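Local coordinates for protein glycoside Hydrolase (Bacteroides plebeius, PDB 5T3B) that belongs to glycoside hydrolase family 50, in a subfamily enriched in human gut Bacteroidetes, and probably cleaves glycosidic bonds of polysaccharides, at residues E312-N320 and L331-S339; F195-S206 and L218-C228. One frame throughout, in Å; residues are numbered along the deposited sequence.

Contact 1: residues E312-N320 and L331-S339; sequences EKYYSAIKN and LYLGSRLHS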
loop_
_atom_site.group_PDB
_atom_site.type_symbol
_atom_site.label_atom_id
_atom_site.label_comp_id
_atom_site.label_asym_id
_atom_site.label_seq_id
_atom_site.Cartn_x
_atom_site.Cartn_y
_atom_site.Cartn_z
ATOM N N GLU A 312 9.781 7.052 -14.854
ATOM C CA GLU A 312 9.109 8.139 -15.569
ATOM C C GLU A 312 8.330 7.623 -16.779
ATOM O O GLU A 312 7.148 7.966 -16.952
ATOM C CB GLU A 312 10.152 9.199 -15.996
ATOM C CG GLU A 312 9.670 10.148 -17.052
ATOM C CD GLU A 312 9.013 11.382 -16.501
ATOM O OE1 GLU A 312 8.283 12.019 -17.316
ATOM O OE2 GLU A 312 9.257 11.698 -15.292
ATOM N N LYS A 313 8.951 6.759 -17.586
ATOM C CA LYS A 313 8.284 6.249 -18.769
ATOM C C LYS A 313 7.094 5.337 -18.394
ATOM O O LYS A 313 6.075 5.307 -19.079
ATOM C CB LYS A 313 9.259 5.517 -19.688
ATOM C CG LYS A 313 10.265 6.436 -20.337
ATOM C CD LYS A 313 11.009 5.682 -21.410
ATOM C CE LYS A 313 10.174 5.536 -22.658
ATOM N NZ LYS A 313 9.744 6.819 -23.365
ATOM N N TYR A 314 7.255 4.597 -17.289
ATOM C CA TYR A 314 6.212 3.721 -16.790
ATOM C C TYR A 314 4.994 4.527 -16.305
ATOM O O TYR A 314 3.883 4.377 -16.807
ATOM C CB TYR A 314 6.823 2.832 -15.712
ATOM C CG TYR A 314 5.828 1.890 -15.112
ATOM C CD1 TYR A 314 5.478 0.714 -15.763
ATOM C CD2 TYR A 314 5.162 2.209 -13.930
ATOM C CE1 TYR A 314 4.530 -0.152 -15.241
ATOM C CE2 TYR A 314 4.232 1.329 -13.401
ATOM C CZ TYR A 314 3.876 0.204 -14.086
ATOM O OH TYR A 314 2.950 -0.646 -13.548
ATOM N N TYR A 315 5.238 5.360 -15.282
ATOM C CA TYR A 315 4.146 6.059 -14.644
ATOM C C TYR A 315 3.473 7.070 -15.566
ATOM O O TYR A 315 2.238 7.213 -15.516
ATOM C CB TYR A 315 4.633 6.752 -13.378
ATOM C CG TYR A 315 5.007 5.843 -12.208
ATOM C CD1 TYR A 315 4.147 4.836 -11.747
ATOM C CD2 TYR A 315 6.212 6.013 -11.565
ATOM C CE1 TYR A 315 4.487 4.111 -10.629
ATOM C CE2 TYR A 315 6.537 5.286 -10.447
ATOM C CZ TYR A 315 5.678 4.323 -10.001
ATOM O OH TYR A 315 6.044 3.572 -8.869
ATOM N N SER A 316 4.240 7.748 -16.408
ATOM C CA SER A 316 3.633 8.709 -17.260
ATOM C C SER A 316 2.739 8.072 -18.300
ATOM O O SER A 316 1.648 8.588 -18.600
ATOM C CB SER A 316 4.710 9.589 -17.886
ATOM O OG SER A 316 5.504 8.836 -18.832
ATOM N N ALA A 317 3.129 6.913 -18.827
ATOM C CA ALA A 317 2.276 6.227 -19.774
ATOM C C ALA A 317 0.917 5.888 -19.160
ATOM O O ALA A 317 -0.115 5.977 -19.804
ATOM C CB ALA A 317 2.922 4.942 -20.267
ATOM N N ILE A 318 0.938 5.430 -17.907
ATOM C CA ILE A 318 -0.277 4.993 -17.274
ATOM C C ILE A 318 -1.173 6.195 -16.902
ATOM O O ILE A 318 -2.366 6.206 -17.132
ATOM C CB ILE A 318 0.053 4.061 -16.108
ATOM C CG1 ILE A 318 0.725 2.788 -16.710
ATOM C CG2 ILE A 318 -1.228 3.718 -15.343
ATOM C CD1 ILE A 318 1.434 1.923 -15.680
ATOM N N LYS A 319 -0.562 7.239 -16.314
ATOM C CA LYS A 319 -1.328 8.409 -16.015
ATOM C C LYS A 319 -1.928 9.043 -17.291
ATOM O O LYS A 319 -3.108 9.432 -17.311
ATOM C CB LYS A 319 -0.520 9.429 -15.237
ATOM C CG LYS A 319 -1.289 10.670 -14.818
ATOM C CD LYS A 319 -2.518 10.350 -13.935
ATOM C CE LYS A 319 -3.095 11.610 -13.311
ATOM N NZ LYS A 319 -2.405 11.916 -12.058
ATOM N N ASN A 320 -1.117 9.128 -18.336
ATOM C CA ASN A 320 -1.622 9.680 -19.624
ATOM C C ASN A 320 -2.741 8.813 -20.197
ATOM O O ASN A 320 -3.668 9.287 -20.796
ATOM C CB ASN A 320 -0.472 9.908 -20.579
ATOM C CG ASN A 320 0.400 11.056 -20.095
ATOM O OD1 ASN A 320 -0.109 11.992 -19.508
ATOM N ND2 ASN A 320 1.687 11.041 -20.397
ATOM N N LEU A 331 -8.565 7.301 -9.943
ATOM C CA LEU A 331 -7.277 7.540 -9.327
ATOM C C LEU A 331 -6.278 6.436 -9.642
ATOM O O LEU A 331 -6.570 5.245 -9.488
ATOM C CB LEU A 331 -7.378 7.717 -7.819
ATOM C CG LEU A 331 -8.241 8.870 -7.327
ATOM C CD1 LEU A 331 -8.183 8.969 -5.814
ATOM C CD2 LEU A 331 -7.814 10.175 -7.974
ATOM N N TYR A 332 -5.055 6.885 -9.966
ATOM C CA TYR A 332 -3.939 6.008 -10.184
ATOM C C TYR A 332 -3.095 5.988 -8.913
ATOM O O TYR A 332 -2.513 6.982 -8.510
ATOM C CB TYR A 332 -3.139 6.421 -11.389
ATOM C CG TYR A 332 -1.933 5.566 -11.670
ATOM C CD1 TYR A 332 -1.934 4.198 -11.423
ATOM C CD2 TYR A 332 -0.788 6.133 -12.143
ATOM C CE1 TYR A 332 -0.810 3.403 -11.669
ATOM C CE2 TYR A 332 0.329 5.395 -12.419
ATOM C CZ TYR A 332 0.346 4.031 -12.167
ATOM O OH TYR A 332 1.446 3.267 -12.370
ATOM N N LEU A 333 -3.039 4.794 -8.294
ATOM C CA LEU A 333 -2.377 4.630 -6.970
ATOM C C LEU A 333 -1.022 3.957 -7.101
ATOM O O LEU A 333 -0.490 3.523 -6.071
ATOM C CB LEU A 333 -3.292 3.843 -6.063
ATOM C CG LEU A 333 -4.732 4.326 -5.924
ATOM C CD1 LEU A 333 -5.541 3.381 -5.048
ATOM C CD2 LEU A 333 -4.827 5.727 -5.379
ATOM N N GLY A 334 -0.444 3.947 -8.277
ATOM C CA GLY A 334 0.939 3.521 -8.421
ATOM C C GLY A 334 1.169 2.037 -8.555
ATOM O O GLY A 334 0.306 1.277 -8.981
ATOM N N SER A 335 2.409 1.653 -8.257
ATOM C CA SER A 335 2.930 0.302 -8.525
ATOM C C SER A 335 3.455 -0.430 -7.289
ATOM O O SER A 335 4.027 -1.498 -7.460
ATOM C CB SER A 335 4.086 0.364 -9.539
ATOM O OG SER A 335 5.240 0.974 -9.006
ATOM N N ARG A 336 3.196 0.088 -6.093
ATOM C CA ARG A 336 3.486 -0.660 -4.862
ATOM C C ARG A 336 5.003 -0.893 -4.745
ATOM O O ARG A 336 5.503 -1.988 -4.876
ATOM C CB ARG A 336 2.641 -1.916 -4.784
ATOM C CG ARG A 336 1.178 -1.670 -5.081
ATOM C CD ARG A 336 0.381 -2.922 -5.362
ATOM N NE ARG A 336 0.360 -3.796 -4.205
ATOM C CZ ARG A 336 -0.477 -3.634 -3.194
ATOM N NH1 ARG A 336 -0.388 -4.416 -2.123
ATOM N NH2 ARG A 336 -1.461 -2.762 -3.251
ATOM N N LEU A 337 5.703 0.233 -4.551
ATOM C CA LEU A 337 7.155 0.231 -4.478
ATOM C C LEU A 337 7.575 -0.472 -3.232
ATOM O O LEU A 337 6.876 -0.494 -2.228
ATOM C CB LEU A 337 7.672 1.696 -4.456
ATOM C CG LEU A 337 7.432 2.469 -5.776
ATOM C CD1 LEU A 337 7.552 3.947 -5.530
ATOM C CD2 LEU A 337 8.415 2.014 -6.846
ATOM N N HIS A 338 8.792 -1.045 -3.260
ATOM C CA HIS A 338 9.258 -1.858 -2.168
ATOM C C HIS A 338 10.771 -1.784 -2.103
ATOM O O HIS A 338 11.392 -1.008 -2.838
ATOM C CB HIS A 338 8.748 -3.304 -2.278
ATOM C CG HIS A 338 9.471 -4.090 -3.299
ATOM N ND1 HIS A 338 9.733 -3.624 -4.558
ATOM C CD2 HIS A 338 9.988 -5.340 -3.238
ATOM C CE1 HIS A 338 10.414 -4.526 -5.228
ATOM N NE2 HIS A 338 10.587 -5.586 -4.442
ATOM N N SER A 339 11.375 -2.598 -1.226
ATOM C CA SER A 339 12.808 -2.917 -1.322
ATOM C C SER A 339 13.646 -1.643 -1.442
ATOM O O SER A 339 13.428 -0.645 -0.729
ATOM C CB SER A 339 13.016 -3.980 -2.486
ATOM O OG SER A 339 14.372 -4.342 -2.703
HETATM O O HOH W 1 3.860 3.579 -6.495
#

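Contact 2: residues F195-S206 and L218-C228; sequences FLAEFKNSKGIS and LVFYDGWDEWC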
loop_
_atom_site.group_PDB
_atom_site.type_symbol
_atom_site.label_atom_id
_atom_site.label_comp_id
_atom_site.label_asym_id
_atom_site.label_seq_id
_atom_site.Cartn_x
_atom_site.Cartn_y
_atom_site.Cartn_z
ATOM N N PHE A 195 0.376 -4.560 -15.415
ATOM C CA PHE A 195 0.474 -3.920 -16.721
ATOM C C PHE A 195 1.663 -4.456 -17.550
ATOM O O PHE A 195 1.514 -4.683 -18.757
ATOM C CB PHE A 195 0.593 -2.410 -16.603
ATOM C CG PHE A 195 -0.703 -1.661 -16.506
ATOM C CD1 PHE A 195 -1.725 -2.041 -15.664
ATOM C CD2 PHE A 195 -0.904 -0.502 -17.250
ATOM C CE1 PHE A 195 -2.893 -1.320 -15.542
ATOM C CE2 PHE A 195 -2.075 0.187 -17.172
ATOM C CZ PHE A 195 -3.060 -0.159 -16.265
ATOM N N LEU A 196 2.828 -4.603 -16.937
ATOM C CA LEU A 196 3.982 -4.984 -17.741
ATOM C C LEU A 196 3.802 -6.384 -18.367
ATOM O O LEU A 196 4.081 -6.597 -19.556
ATOM C CB LEU A 196 5.255 -4.899 -16.911
ATOM C CG LEU A 196 5.649 -3.461 -16.556
ATOM C CD1 LEU A 196 6.602 -3.422 -15.393
ATOM C CD2 LEU A 196 6.246 -2.744 -17.744
ATOM N N ALA A 197 3.304 -7.320 -17.553
ATOM C CA ALA A 197 3.004 -8.668 -18.041
ATOM C C ALA A 197 1.961 -8.652 -19.107
ATOM O O ALA A 197 2.053 -9.412 -20.097
ATOM C CB ALA A 197 2.631 -9.595 -16.904
ATOM N N GLU A 198 0.889 -7.846 -18.926
ATOM C CA GLU A 198 -0.155 -7.816 -19.923
ATOM C C GLU A 198 0.363 -7.230 -21.256
ATOM O O GLU A 198 -0.075 -7.658 -22.342
ATOM C CB GLU A 198 -1.381 -7.096 -19.402
ATOM C CG GLU A 198 -2.089 -7.928 -18.350
ATOM C CD GLU A 198 -2.752 -9.208 -18.865
ATOM O OE1 GLU A 198 -2.930 -9.354 -20.015
ATOM O OE2 GLU A 198 -3.133 -10.069 -18.066
ATOM N N PHE A 199 1.210 -6.207 -21.174
ATOM C CA PHE A 199 1.810 -5.649 -22.390
ATOM C C PHE A 199 2.622 -6.723 -23.128
ATOM O O PHE A 199 2.483 -6.905 -24.345
ATOM C CB PHE A 199 2.708 -4.446 -22.019
ATOM C CG PHE A 199 3.518 -3.907 -23.162
ATOM C CD1 PHE A 199 2.902 -3.143 -24.153
ATOM C CD2 PHE A 199 4.855 -4.038 -23.189
ATOM C CE1 PHE A 199 3.648 -2.618 -25.170
ATOM C CE2 PHE A 199 5.587 -3.507 -24.212
ATOM C CZ PHE A 199 4.971 -2.812 -25.203
ATOM N N LYS A 200 3.464 -7.415 -22.366
ATOM C CA LYS A 200 4.295 -8.508 -22.925
ATOM C C LYS A 200 3.413 -9.512 -23.642
ATOM O O LYS A 200 3.672 -9.910 -24.784
ATOM C CB LYS A 200 5.067 -9.203 -21.805
ATOM C CG LYS A 200 5.670 -10.497 -22.261
ATOM C CD LYS A 200 6.124 -11.285 -21.060
ATOM C CE LYS A 200 6.377 -12.735 -21.382
ATOM N NZ LYS A 200 5.140 -13.549 -21.206
ATOM N N ASN A 201 2.351 -9.925 -22.972
ATOM C CA ASN A 201 1.411 -10.910 -23.557
ATOM C C ASN A 201 0.687 -10.383 -24.794
ATOM O O ASN A 201 0.612 -11.079 -25.829
ATOM C CB ASN A 201 0.427 -11.364 -22.493
ATOM C CG ASN A 201 1.078 -12.315 -21.480
ATOM O OD1 ASN A 201 2.164 -12.918 -21.736
ATOM N ND2 ASN A 201 0.416 -12.499 -20.334
ATOM N N SER A 202 0.282 -9.110 -24.731
ATOM C CA SER A 202 -0.384 -8.467 -25.885
ATOM C C SER A 202 0.534 -8.402 -27.117
ATOM O O SER A 202 0.086 -8.599 -28.261
ATOM C CB SER A 202 -0.923 -7.060 -25.507
ATOM O OG SER A 202 -1.556 -6.429 -26.607
ATOM N N LYS A 203 1.812 -8.163 -26.885
ATOM C CA LYS A 203 2.745 -8.003 -27.981
ATOM C C LYS A 203 3.348 -9.303 -28.475
ATOM O O LYS A 203 4.007 -9.371 -29.500
ATOM C CB LYS A 203 3.881 -7.043 -27.602
ATOM C CG LYS A 203 3.418 -5.611 -27.306
ATOM C CD LYS A 203 2.733 -4.998 -28.571
ATOM C CE LYS A 203 2.263 -3.568 -28.349
ATOM N NZ LYS A 203 1.593 -3.092 -29.596
ATOM N N GLY A 204 3.148 -10.360 -27.733
ATOM C CA GLY A 204 3.736 -11.686 -28.069
ATOM C C GLY A 204 5.239 -11.771 -28.016
ATOM O O GLY A 204 5.853 -12.421 -28.866
ATOM N N ILE A 205 5.816 -11.139 -26.982
ATOM C CA ILE A 205 7.231 -11.046 -26.826
ATOM C C ILE A 205 7.658 -11.687 -25.504
ATOM O O ILE A 205 6.850 -12.125 -24.730
ATOM C CB ILE A 205 7.689 -9.586 -26.919
ATOM C CG1 ILE A 205 7.050 -8.703 -25.809
ATOM C CG2 ILE A 205 7.404 -9.016 -28.313
ATOM C CD1 ILE A 205 7.536 -7.267 -25.804
ATOM N N SER A 206 8.986 -11.782 -25.353
ATOM C CA SER A 206 9.568 -12.264 -24.114
ATOM C C SER A 206 9.951 -11.082 -23.251
ATOM O O SER A 206 10.126 -9.947 -23.740
ATOM C CB SER A 206 10.858 -13.026 -24.409
ATOM O OG SER A 206 10.638 -14.228 -25.129
ATOM N N LEU A 218 10.449 -3.141 -20.551
ATOM C CA LEU A 218 9.409 -3.109 -21.560
ATOM C C LEU A 218 8.874 -1.705 -21.880
ATOM O O LEU A 218 8.334 -1.459 -22.958
ATOM C CB LEU A 218 8.256 -4.003 -21.155
ATOM C CG LEU A 218 8.541 -5.483 -21.151
ATOM C CD1 LEU A 218 7.456 -6.251 -20.418
ATOM C CD2 LEU A 218 8.747 -6.044 -22.550
ATOM N N VAL A 219 9.134 -0.749 -20.959
ATOM C CA VAL A 219 8.679 0.610 -21.237
ATOM C C VAL A 219 9.431 1.254 -22.416
ATOM O O VAL A 219 8.934 2.227 -22.965
ATOM C CB VAL A 219 8.813 1.527 -20.022
ATOM C CG1 VAL A 219 8.024 0.993 -18.853
ATOM C CG2 VAL A 219 10.269 1.759 -19.601
ATOM N N PHE A 220 10.523 0.654 -22.839
ATOM C CA PHE A 220 11.254 1.148 -24.001
ATOM C C PHE A 220 10.845 0.495 -25.287
ATOM O O PHE A 220 11.371 0.859 -26.363
ATOM C CB PHE A 220 12.745 0.955 -23.788
ATOM C CG PHE A 220 13.277 1.677 -22.568
ATOM C CD1 PHE A 220 13.382 3.064 -22.572
ATOM C CD2 PHE A 220 13.657 0.982 -21.410
ATOM C CE1 PHE A 220 13.844 3.737 -21.477
ATOM C CE2 PHE A 220 14.104 1.677 -20.311
ATOM C CZ PHE A 220 14.213 3.050 -20.355
ATOM N N TYR A 221 9.950 -0.496 -25.210
ATOM C CA TYR A 221 9.547 -1.221 -26.403
ATOM C C TYR A 221 8.512 -0.440 -27.190
ATOM O O TYR A 221 7.714 0.336 -26.622
ATOM C CB TYR A 221 9.023 -2.611 -26.019
ATOM C CG TYR A 221 10.061 -3.629 -25.642
ATOM C CD1 TYR A 221 11.050 -3.382 -24.718
ATOM C CD2 TYR A 221 10.046 -4.881 -26.259
ATOM C CE1 TYR A 221 12.008 -4.355 -24.393
ATOM C CE2 TYR A 221 11.002 -5.843 -25.968
ATOM C CZ TYR A 221 11.964 -5.604 -25.026
ATOM O OH TYR A 221 12.925 -6.505 -24.703
ATOM N N ASP A 222 8.501 -0.695 -28.502
ATOM C CA ASP A 222 7.541 -0.024 -29.346
ATOM C C ASP A 222 6.111 -0.304 -28.833
ATOM O O ASP A 222 5.759 -1.435 -28.548
ATOM C CB ASP A 222 7.661 -0.491 -30.778
ATOM C CG ASP A 222 8.891 0.141 -31.515
ATOM O OD1 ASP A 222 9.696 0.915 -30.937
ATOM O OD2 ASP A 222 9.032 -0.100 -32.707
ATOM N N GLY A 223 5.315 0.765 -28.730
ATOM C CA GLY A 223 3.905 0.626 -28.477
ATOM C C GLY A 223 3.467 0.682 -27.015
ATOM O O GLY A 223 2.282 0.579 -26.745
ATOM N N TRP A 224 4.420 0.890 -26.102
ATOM C CA TRP A 224 4.098 0.907 -24.652
ATOM C C TRP A 224 3.024 1.987 -24.349
ATOM O O TRP A 224 2.003 1.688 -23.723
ATOM C CB TRP A 224 5.356 1.091 -23.837
ATOM C CG TRP A 224 5.140 1.449 -22.431
ATOM C CD1 TRP A 224 5.480 2.621 -21.855
ATOM C CD2 TRP A 224 4.510 0.675 -21.368
ATOM N NE1 TRP A 224 5.157 2.642 -20.527
ATOM C CE2 TRP A 224 4.539 1.463 -20.207
ATOM C CE3 TRP A 224 3.958 -0.589 -21.298
ATOM C CZ2 TRP A 224 4.001 1.016 -18.998
ATOM C CZ3 TRP A 224 3.445 -1.024 -20.107
ATOM C CH2 TRP A 224 3.465 -0.225 -18.991
ATOM N N ASP A 225 3.299 3.233 -24.769
ATOM C CA ASP A 225 2.377 4.306 -24.400
ATOM C C ASP A 225 0.972 4.061 -24.986
ATOM O O ASP A 225 -0.039 4.260 -24.303
ATOM C CB ASP A 225 2.852 5.665 -24.907
ATOM C CG ASP A 225 4.008 6.273 -24.180
ATOM O OD1 ASP A 225 4.512 5.752 -23.242
ATOM O OD2 ASP A 225 4.562 7.319 -24.692
ATOM N N GLU A 226 0.930 3.655 -26.249
ATOM C CA GLU A 226 -0.323 3.394 -26.873
ATOM C C GLU A 226 -1.097 2.212 -26.277
ATOM O O GLU A 226 -2.325 2.226 -26.149
ATOM C CB GLU A 226 -0.181 3.188 -28.386
ATOM C CG GLU A 226 -1.476 2.983 -29.142
ATOM C CD GLU A 226 -2.595 4.025 -28.901
ATOM O OE1 GLU A 226 -2.310 5.258 -28.736
ATOM O OE2 GLU A 226 -3.786 3.552 -28.836
ATOM N N TRP A 227 -0.345 1.171 -25.938
ATOM C CA TRP A 227 -0.934 0.002 -25.353
ATOM C C TRP A 227 -1.603 0.379 -23.993
ATOM O O TRP A 227 -2.723 -0.044 -23.701
ATOM C CB TRP A 227 0.084 -1.138 -25.151
ATOM C CG TRP A 227 -0.530 -2.293 -24.431
ATOM C CD1 TRP A 227 -1.232 -3.304 -24.977
ATOM C CD2 TRP A 227 -0.603 -2.481 -23.042
ATOM N NE1 TRP A 227 -1.710 -4.137 -24.016
ATOM C CE2 TRP A 227 -1.357 -3.626 -22.815
ATOM C CE3 TRP A 227 -0.096 -1.798 -21.953
ATOM C CZ2 TRP A 227 -1.660 -4.080 -21.504
ATOM C CZ3 TRP A 227 -0.393 -2.258 -20.656
ATOM C CH2 TRP A 227 -1.183 -3.359 -20.461
ATOM N N CYS A 228 -0.922 1.218 -23.206
ATOM C CA CYS A 228 -1.543 1.621 -21.955
ATOM C C CYS A 228 -2.902 2.293 -22.190
ATOM O O CYS A 228 -3.878 2.087 -21.451
ATOM C CB CYS A 228 -0.571 2.529 -21.148
ATOM S SG CYS A 228 0.810 1.720 -20.399
HETATM O O HOH W 2 0.697 -0.488 -28.814
HETATM O O HOH W 3 12.235 -9.207 -25.221
#

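Contact 1: residues E312-N320 and L331-S339
Helix 312-320 passes the non-helical segment 331-339 with Lys319 nearest to Tyr332 and Tyr315 nearest to Gly334, at CA separations of 6.8 and 7.4 Å, and side chains fill the space between the two backbones. Tyr332 fills more of it than any other residue. Its CG stands anti to the backbone N (chi1 179°), which lays the ring along the flank of the helix, one face turned to Ile318. There CG2 of Ile318 lies 3.6 Å from the centroid of the Tyr332 ring and only 14° off the normal, a clear CH-pi contact. The backbone N of Gly334 lies over the opposite face, toward the rim, and the ring is sandwiched. Further out, the Tyr332 hydroxyl arrives in the plane of the Tyr315 ring, at its edge, with Tyr332 OH 3.2 Å from Tyr315 CD1; the two side chains meet at about a right angle. This buried hydroxyl is hydrogen-bonded to Ser251, which with Asp252 also holds Tyr314 OH. With a leucine in place of Tyr332, Ser251 would probably lose one of its hydroxyl partners and the methyl of Ile318 its flat aromatic seat. Tyr315 carries the polar link between the segments, a 2.7 Å hydrogen bond between its OH and Ser335 OG. One water, bonded to Tyr315 OH, also accepts from the Ser335 backbone N, and Leu337 meets the same phenol end from the opposite direction with its methyls. A non-helical connection backed by the preceding helix, and bonded through its backbone to Phe249, Ser251 and Ser359, is consistent with the (beta/alpha)8 barrel of family 50 catalytic domains.

Contact 2: residues F195-S206 and L218-C228
Phe199 and Trp227 hold the tight part of this contact, where helix 195-203 and helix 224-228 cross at 104° with their axes 10.8 Å apart. Trp227 is a knob in a hole made by Phe195, Glu198, Phe199 and Ser202. Its indole lies flat against the first helix, with CB of Phe199 3.9 Å from the centroid of the six-membered ring, over the face. The Phe199 ring then turns an edge to the five-membered ring, CD1 of Phe199 reaching 3.5 Å from Trp227 CG. Having CG anti to its backbone N (chi1 172°) also brings Phe199 beside Trp224, whose edge meets a Phe199 face in a T-shaped pair, planes at 85°. Lys203 CG rests on the other face. Phe195 extends the aromatic cluster by receiving the edge of Trp227 on its face, and Leu196 lays CD2 against the Trp224 ring, 4.0 Å from CH2.

Packing thins toward the end of the first helix, which closes in a Schellman motif at Gly204. Here Ile205 touches Tyr221, CD1 to CD2, at 3.5 Å, and no direct hydrogen bond joins the segments. Waters bridge instead: one accepts from Lys203 NZ and donates to Gly223 O, another donates to Ser206 O and bonds to Tyr221 OH. Exposed Ser202, Lys203 and Asp222 border this solvent side.

Among the neighbours, Tyr231, one helical turn beyond Trp227, stacks on that indole and meets Phe195 edge-to-face; Phe195 also packs on Ile318 of helix 300-324, while Tyr221 touches Pro277 of helix 277-288.

In sequence contact 2 closes before contact 1 opens, yet their centres lie 15 Å apart and share a wall. Trp224 of contact 2 points its indole NE1 at Lys313 O of contact 1, 3.2 Å away, a probable hydrogen bond, and Ala317 packs beside the same indole. Asp252 joins them too, its OD2 bonding both Tyr314 OH and the Leu196 backbone N. Contact 1 is the inner one, about 13 Å from the chain's centre against 25 Å for contact 2. Helix 312-320 touches both 331-339 and the outer helices. On the side of 331-339 away from the helix, Arg336 forms a salt bridge to Glu389 and bonds to Asn253, near where the barrel's active site probably lies.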